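Local coordinates for ABC transporter periplasmic peptide-binding protein (PDB 4QFL), which binds dipeptides such as Ala-Phe in the periplasm, probably delivering them to an ABC transporter for uptake, at residues Y142-K154 with F165-N177. Sequence-based numbering, arbitrary orientation.
Sequences YFQSVGIDQLIRK and FELFNAESSFLAN
R153 lays its CB over one face of the F168 ring, 3.9 Å from the centroid, while D149 O and Q150 C sit at that ring's edge. R153 then bends at chi3 (82°), setting one guanidinium face over E166 CB, nearly parallel to the carboxylate but with no N-H directed at it; E166 forms its salt bridge with R164. The F174 ring takes L151 CD2 at its edge, 3.4 Å from F174 CD1, and L167 CD1 on a face. Y142 OH, at the ring edge, hydrogen-bonds N177 OD1, though the modelled 2.4 Å is doubtfully short; N442 is its other partner. The antiparallel hairpin of strands 152-159 and 162-167 carries a classic beta bulge: R153 and K154 both face E166, whose O accepts from R153 N (2.7 Å) and weakly from K154 N. E171, extended beyond CG, lays its CG and CD against L151 CD1; one water ties OE2 to V146 O, next to the Schellman motif at G147, and another lies between OE1 and G147 O. With an alanine here, L151 CD1 would probably be less covered and both waters left without their carboxylate partner. The side chain of Y142 is about 6 Å from the bound alanine.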
loop_
_atom_site.group_PDB
_atom_site.type_symbol
_atom_site.label_atom_id
_atom_site.label_comp_id
_atom_site.label_asym_id
_atom_site.label_seq_id
_atom_site.Cartn_x
_atom_site.Cartn_y
_atom_site.Cartn_z
ATOM N N TYR A 142 8.303 1.513 -2.998
ATOM C CA TYR A 142 7.464 2.692 -3.188
ATOM C C TYR A 142 8.275 3.804 -3.868
ATOM O O TYR A 142 7.878 4.375 -4.883
ATOM C CB TYR A 142 6.877 3.216 -1.870
ATOM C CG TYR A 142 5.950 4.377 -2.139
ATOM C CD1 TYR A 142 4.680 4.154 -2.650
ATOM C CD2 TYR A 142 6.361 5.690 -1.949
ATOM C CE1 TYR A 142 3.841 5.192 -2.936
ATOM C CE2 TYR A 142 5.521 6.743 -2.231
ATOM C CZ TYR A 142 4.263 6.487 -2.735
ATOM O OH TYR A 142 3.406 7.524 -3.022
ATOM N N PHE A 143 9.425 4.088 -3.286
ATOM C CA PHE A 143 10.261 5.189 -3.717
ATOM C C PHE A 143 10.836 5.010 -5.122
ATOM O O PHE A 143 10.819 5.934 -5.928
ATOM C CB PHE A 143 11.353 5.404 -2.684
ATOM C CG PHE A 143 10.821 5.784 -1.327
ATOM C CD1 PHE A 143 10.254 7.041 -1.117
ATOM C CD2 PHE A 143 10.882 4.895 -0.264
ATOM C CE1 PHE A 143 9.767 7.405 0.137
ATOM C CE2 PHE A 143 10.401 5.253 0.998
ATOM C CZ PHE A 143 9.842 6.503 1.198
ATOM N N GLN A 144 11.329 3.822 -5.432
ATOM C CA GLN A 144 11.793 3.563 -6.784
ATOM C C GLN A 144 10.646 3.683 -7.793
ATOM O O GLN A 144 10.825 4.237 -8.868
ATOM C CB GLN A 144 12.502 2.213 -6.861
ATOM C CG GLN A 144 13.634 2.109 -5.828
ATOM C CD GLN A 144 14.262 0.719 -5.708
ATOM O OE1 GLN A 144 13.700 -0.284 -6.153
ATOM N NE2 GLN A 144 15.441 0.665 -5.089
ATOM N N SER A 145 9.458 3.211 -7.428
ATOM C CA SER A 145 8.292 3.296 -8.305
ATOM C C SER A 145 7.902 4.725 -8.684
ATOM O O SER A 145 7.434 4.967 -9.785
ATOM C CB SER A 145 7.086 2.597 -7.675
ATOM O OG SER A 145 7.303 1.205 -7.591
ATOM N N VAL A 146 8.073 5.667 -7.772
ATOM C CA VAL A 146 7.716 7.045 -8.075
ATOM C C VAL A 146 8.931 7.886 -8.468
ATOM O O VAL A 146 8.820 9.104 -8.650
ATOM C CB VAL A 146 6.975 7.709 -6.912
ATOM C CG1 VAL A 146 5.727 6.901 -6.574
ATOM C CG2 VAL A 146 7.901 7.843 -5.711
ATOM N N GLY A 147 10.088 7.240 -8.586
ATOM C CA GLY A 147 11.271 7.876 -9.143
ATOM C C GLY A 147 12.034 8.830 -8.241
ATOM O O GLY A 147 12.392 9.929 -8.658
ATOM N N ILE A 148 12.294 8.395 -7.017
ATOM C CA ILE A 148 13.147 9.153 -6.115
ATOM C C ILE A 148 14.423 9.589 -6.846
ATOM O O ILE A 148 14.784 10.762 -6.824
ATOM C CB ILE A 148 13.460 8.354 -4.823
ATOM C CG1 ILE A 148 13.503 9.297 -3.621
ATOM C CG2 ILE A 148 14.719 7.491 -4.944
ATOM C CD1 ILE A 148 12.164 9.914 -3.299
ATOM N N ASP A 149 15.079 8.610 -7.470
ATOM C CA ASP A 149 16.284 8.787 -8.269
ATOM C C ASP A 149 16.346 10.110 -8.990
ATOM O O ASP A 149 17.208 10.944 -8.729
ATOM C CB ASP A 149 16.330 7.705 -9.359
ATOM C CG ASP A 149 17.735 7.219 -9.652
ATOM O OD1 ASP A 149 18.476 7.920 -10.371
ATOM O OD2 ASP A 149 18.093 6.132 -9.164
ATOM N N GLN A 150 15.412 10.288 -9.913
ATOM C CA GLN A 150 15.370 11.482 -10.735
ATOM C C GLN A 150 14.711 12.629 -9.980
ATOM O O GLN A 150 14.293 13.613 -10.581
ATOM C CB GLN A 150 14.637 11.201 -12.044
ATOM C CG GLN A 150 15.147 9.962 -12.758
ATOM C CD GLN A 150 14.087 9.290 -13.602
ATOM O OE1 GLN A 150 13.532 8.259 -13.219
ATOM N NE2 GLN A 150 13.801 9.872 -14.760
ATOM N N LEU A 151 14.629 12.504 -8.660
ATOM C CA LEU A 151 14.018 13.561 -7.859
ATOM C C LEU A 151 14.941 14.253 -6.865
ATOM O O LEU A 151 15.170 15.457 -6.974
ATOM C CB LEU A 151 12.780 13.063 -7.125
ATOM C CG LEU A 151 12.002 14.267 -6.591
ATOM C CD1 LEU A 151 11.579 15.140 -7.746
ATOM C CD2 LEU A 151 10.798 13.838 -5.798
ATOM N N ILE A 152 15.453 13.517 -5.884
ATOM C CA ILE A 152 16.224 14.155 -4.812
ATOM C C ILE A 152 17.712 14.304 -5.143
ATOM O O ILE A 152 18.411 13.307 -5.320
ATOM C CB ILE A 152 16.086 13.404 -3.475
ATOM C CG1 ILE A 152 14.622 13.339 -3.044
ATOM C CG2 ILE A 152 16.888 14.104 -2.416
ATOM C CD1 ILE A 152 14.395 12.491 -1.812
ATOM N N ARG A 153 18.190 15.547 -5.216
ATOM C CA ARG A 153 19.593 15.824 -5.539
ATOM C C ARG A 153 20.464 15.737 -4.290
ATOM O O ARG A 153 21.494 15.058 -4.270
ATOM C CB ARG A 153 19.748 17.206 -6.196
ATOM C CG ARG A 153 21.127 17.474 -6.832
ATOM C CD ARG A 153 21.295 18.950 -7.210
ATOM N NE ARG A 153 21.683 19.763 -6.054
ATOM C CZ ARG A 153 21.404 21.055 -5.908
ATOM N NH1 ARG A 153 20.724 21.699 -6.843
ATOM N NH2 ARG A 153 21.798 21.701 -4.818
ATOM N N LYS A 154 20.052 16.438 -3.246
ATOM C CA LYS A 154 20.731 16.343 -1.977
ATOM C C LYS A 154 19.795 16.862 -0.902
ATOM O O LYS A 154 18.729 17.389 -1.198
ATOM C CB LYS A 154 22.063 17.114 -1.997
ATOM C CG LYS A 154 21.966 18.596 -2.324
ATOM C CD LYS A 154 23.350 19.253 -2.274
ATOM C CE LYS A 154 23.275 20.783 -2.402
ATOM N NZ LYS A 154 24.610 21.468 -2.280
ATOM N N PHE A 165 15.620 19.844 1.334
ATOM C CA PHE A 165 15.695 18.923 0.200
ATOM C C PHE A 165 15.843 19.716 -1.105
ATOM O O PHE A 165 15.083 20.651 -1.361
ATOM C CB PHE A 165 14.428 18.049 0.108
ATOM C CG PHE A 165 14.312 16.987 1.178
ATOM C CD1 PHE A 165 14.068 17.325 2.506
ATOM C CD2 PHE A 165 14.397 15.640 0.841
ATOM C CE1 PHE A 165 13.943 16.339 3.488
ATOM C CE2 PHE A 165 14.265 14.651 1.813
ATOM C CZ PHE A 165 14.040 15.002 3.139
ATOM N N GLU A 166 16.814 19.336 -1.933
ATOM C CA GLU A 166 16.975 19.938 -3.253
ATOM C C GLU A 166 16.546 18.941 -4.329
ATOM O O GLU A 166 17.120 17.857 -4.444
ATOM C CB GLU A 166 18.427 20.358 -3.480
ATOM C CG GLU A 166 19.001 21.218 -2.375
ATOM C CD GLU A 166 18.510 22.652 -2.444
ATOM O OE1 GLU A 166 17.675 22.955 -3.323
ATOM O OE2 GLU A 166 18.963 23.479 -1.622
ATOM N N LEU A 167 15.537 19.310 -5.112
ATOM C CA LEU A 167 15.021 18.435 -6.162
ATOM C C LEU A 167 15.547 18.812 -7.550
ATOM O O LEU A 167 15.859 19.978 -7.819
ATOM C CB LEU A 167 13.491 18.464 -6.170
ATOM C CG LEU A 167 12.832 18.330 -4.797
ATOM C CD1 LEU A 167 11.318 18.315 -4.926
ATOM C CD2 LEU A 167 13.335 17.091 -4.068
ATOM N N PHE A 168 15.644 17.818 -8.428
ATOM C CA PHE A 168 16.082 18.058 -9.794
ATOM C C PHE A 168 14.982 18.770 -10.557
ATOM O O PHE A 168 15.248 19.526 -11.495
ATOM C CB PHE A 168 16.426 16.747 -10.492
ATOM C CG PHE A 168 17.719 16.146 -10.035
ATOM C CD1 PHE A 168 18.900 16.849 -10.160
ATOM C CD2 PHE A 168 17.756 14.882 -9.476
ATOM C CE1 PHE A 168 20.102 16.300 -9.733
ATOM C CE2 PHE A 168 18.951 14.324 -9.043
ATOM C CZ PHE A 168 20.127 15.033 -9.168
ATOM N N ASN A 169 13.747 18.514 -10.140
ATOM C CA ASN A 169 12.558 19.102 -10.751
ATOM C C ASN A 169 11.447 19.223 -9.701
ATOM O O ASN A 169 11.443 18.504 -8.704
ATOM C CB ASN A 169 12.069 18.234 -11.925
ATOM C CG ASN A 169 13.067 18.170 -13.077
ATOM O OD1 ASN A 169 13.149 19.088 -13.899
ATOM N ND2 ASN A 169 13.824 17.077 -13.150
ATOM N N ALA A 170 10.503 20.128 -9.911
ATOM C CA ALA A 170 9.342 20.164 -9.039
ATOM C C ALA A 170 8.450 18.961 -9.341
ATOM O O ALA A 170 8.322 18.535 -10.489
ATOM C CB ALA A 170 8.575 21.463 -9.218
ATOM N N GLU A 171 7.873 18.393 -8.293
ATOM C CA GLU A 171 6.841 17.376 -8.414
ATOM C C GLU A 171 5.793 17.758 -7.392
ATOM O O GLU A 171 6.104 17.882 -6.216
ATOM C CB GLU A 171 7.384 15.975 -8.091
ATOM C CG GLU A 171 8.259 15.367 -9.177
ATOM C CD GLU A 171 8.463 13.855 -9.032
ATOM O OE1 GLU A 171 9.174 13.264 -9.884
ATOM O OE2 GLU A 171 7.914 13.255 -8.085
ATOM N N SER A 172 4.558 17.952 -7.832
ATOM C CA SER A 172 3.522 18.428 -6.931
ATOM C C SER A 172 3.069 17.357 -5.961
ATOM O O SER A 172 2.301 17.636 -5.050
ATOM C CB SER A 172 2.332 18.986 -7.710
ATOM O OG SER A 172 1.871 18.071 -8.687
ATOM N N SER A 173 3.556 16.133 -6.141
ATOM C CA SER A 173 3.159 15.031 -5.270
ATOM C C SER A 173 4.175 14.826 -4.173
ATOM O O SER A 173 4.029 13.937 -3.346
ATOM C CB SER A 173 3.023 13.738 -6.072
ATOM O OG SER A 173 4.248 13.428 -6.717
ATOM N N PHE A 174 5.207 15.654 -4.152
ATOM C CA PHE A 174 6.358 15.367 -3.301
ATOM C C PHE A 174 6.040 15.254 -1.797
ATOM O O PHE A 174 6.319 14.235 -1.167
ATOM C CB PHE A 174 7.468 16.383 -3.548
ATOM C CG PHE A 174 8.647 16.188 -2.667
ATOM C CD1 PHE A 174 9.570 15.204 -2.953
ATOM C CD2 PHE A 174 8.817 16.969 -1.530
ATOM C CE1 PHE A 174 10.660 15.009 -2.125
ATOM C CE2 PHE A 174 9.892 16.778 -0.704
ATOM C CZ PHE A 174 10.817 15.799 -0.999
ATOM N N LEU A 175 5.456 16.295 -1.215
ATOM C CA LEU A 175 5.072 16.211 0.194
ATOM C C LEU A 175 4.144 15.019 0.465
ATOM O O LEU A 175 4.265 14.363 1.495
ATOM C CB LEU A 175 4.416 17.507 0.680
ATOM C CG LEU A 175 5.362 18.649 1.049
ATOM C CD1 LEU A 175 4.591 19.738 1.736
ATOM C CD2 LEU A 175 6.456 18.141 1.955
ATOM N N ALA A 176 3.215 14.744 -0.449
ATOM C CA ALA A 176 2.303 13.607 -0.266
ATOM C C ALA A 176 3.125 12.344 -0.093
ATOM O O ALA A 176 2.874 11.543 0.804
ATOM C CB ALA A 176 1.338 13.474 -1.440
ATOM N N ASN A 177 4.128 12.184 -0.942
ATOM C CA ASN A 177 5.019 11.033 -0.848
ATOM C C ASN A 177 5.838 11.018 0.439
ATOM O O ASN A 177 6.134 9.953 0.971
ATOM C CB ASN A 177 5.927 10.944 -2.071
ATOM C CG ASN A 177 5.173 10.601 -3.325
ATOM O OD1 ASN A 177 4.256 9.791 -3.310
ATOM N ND2 ASN A 177 5.553 11.221 -4.421
HETATM O O HOH W 1 6.958 10.890 -8.945
HETATM O O HOH W 2 10.645 11.337 -10.171
#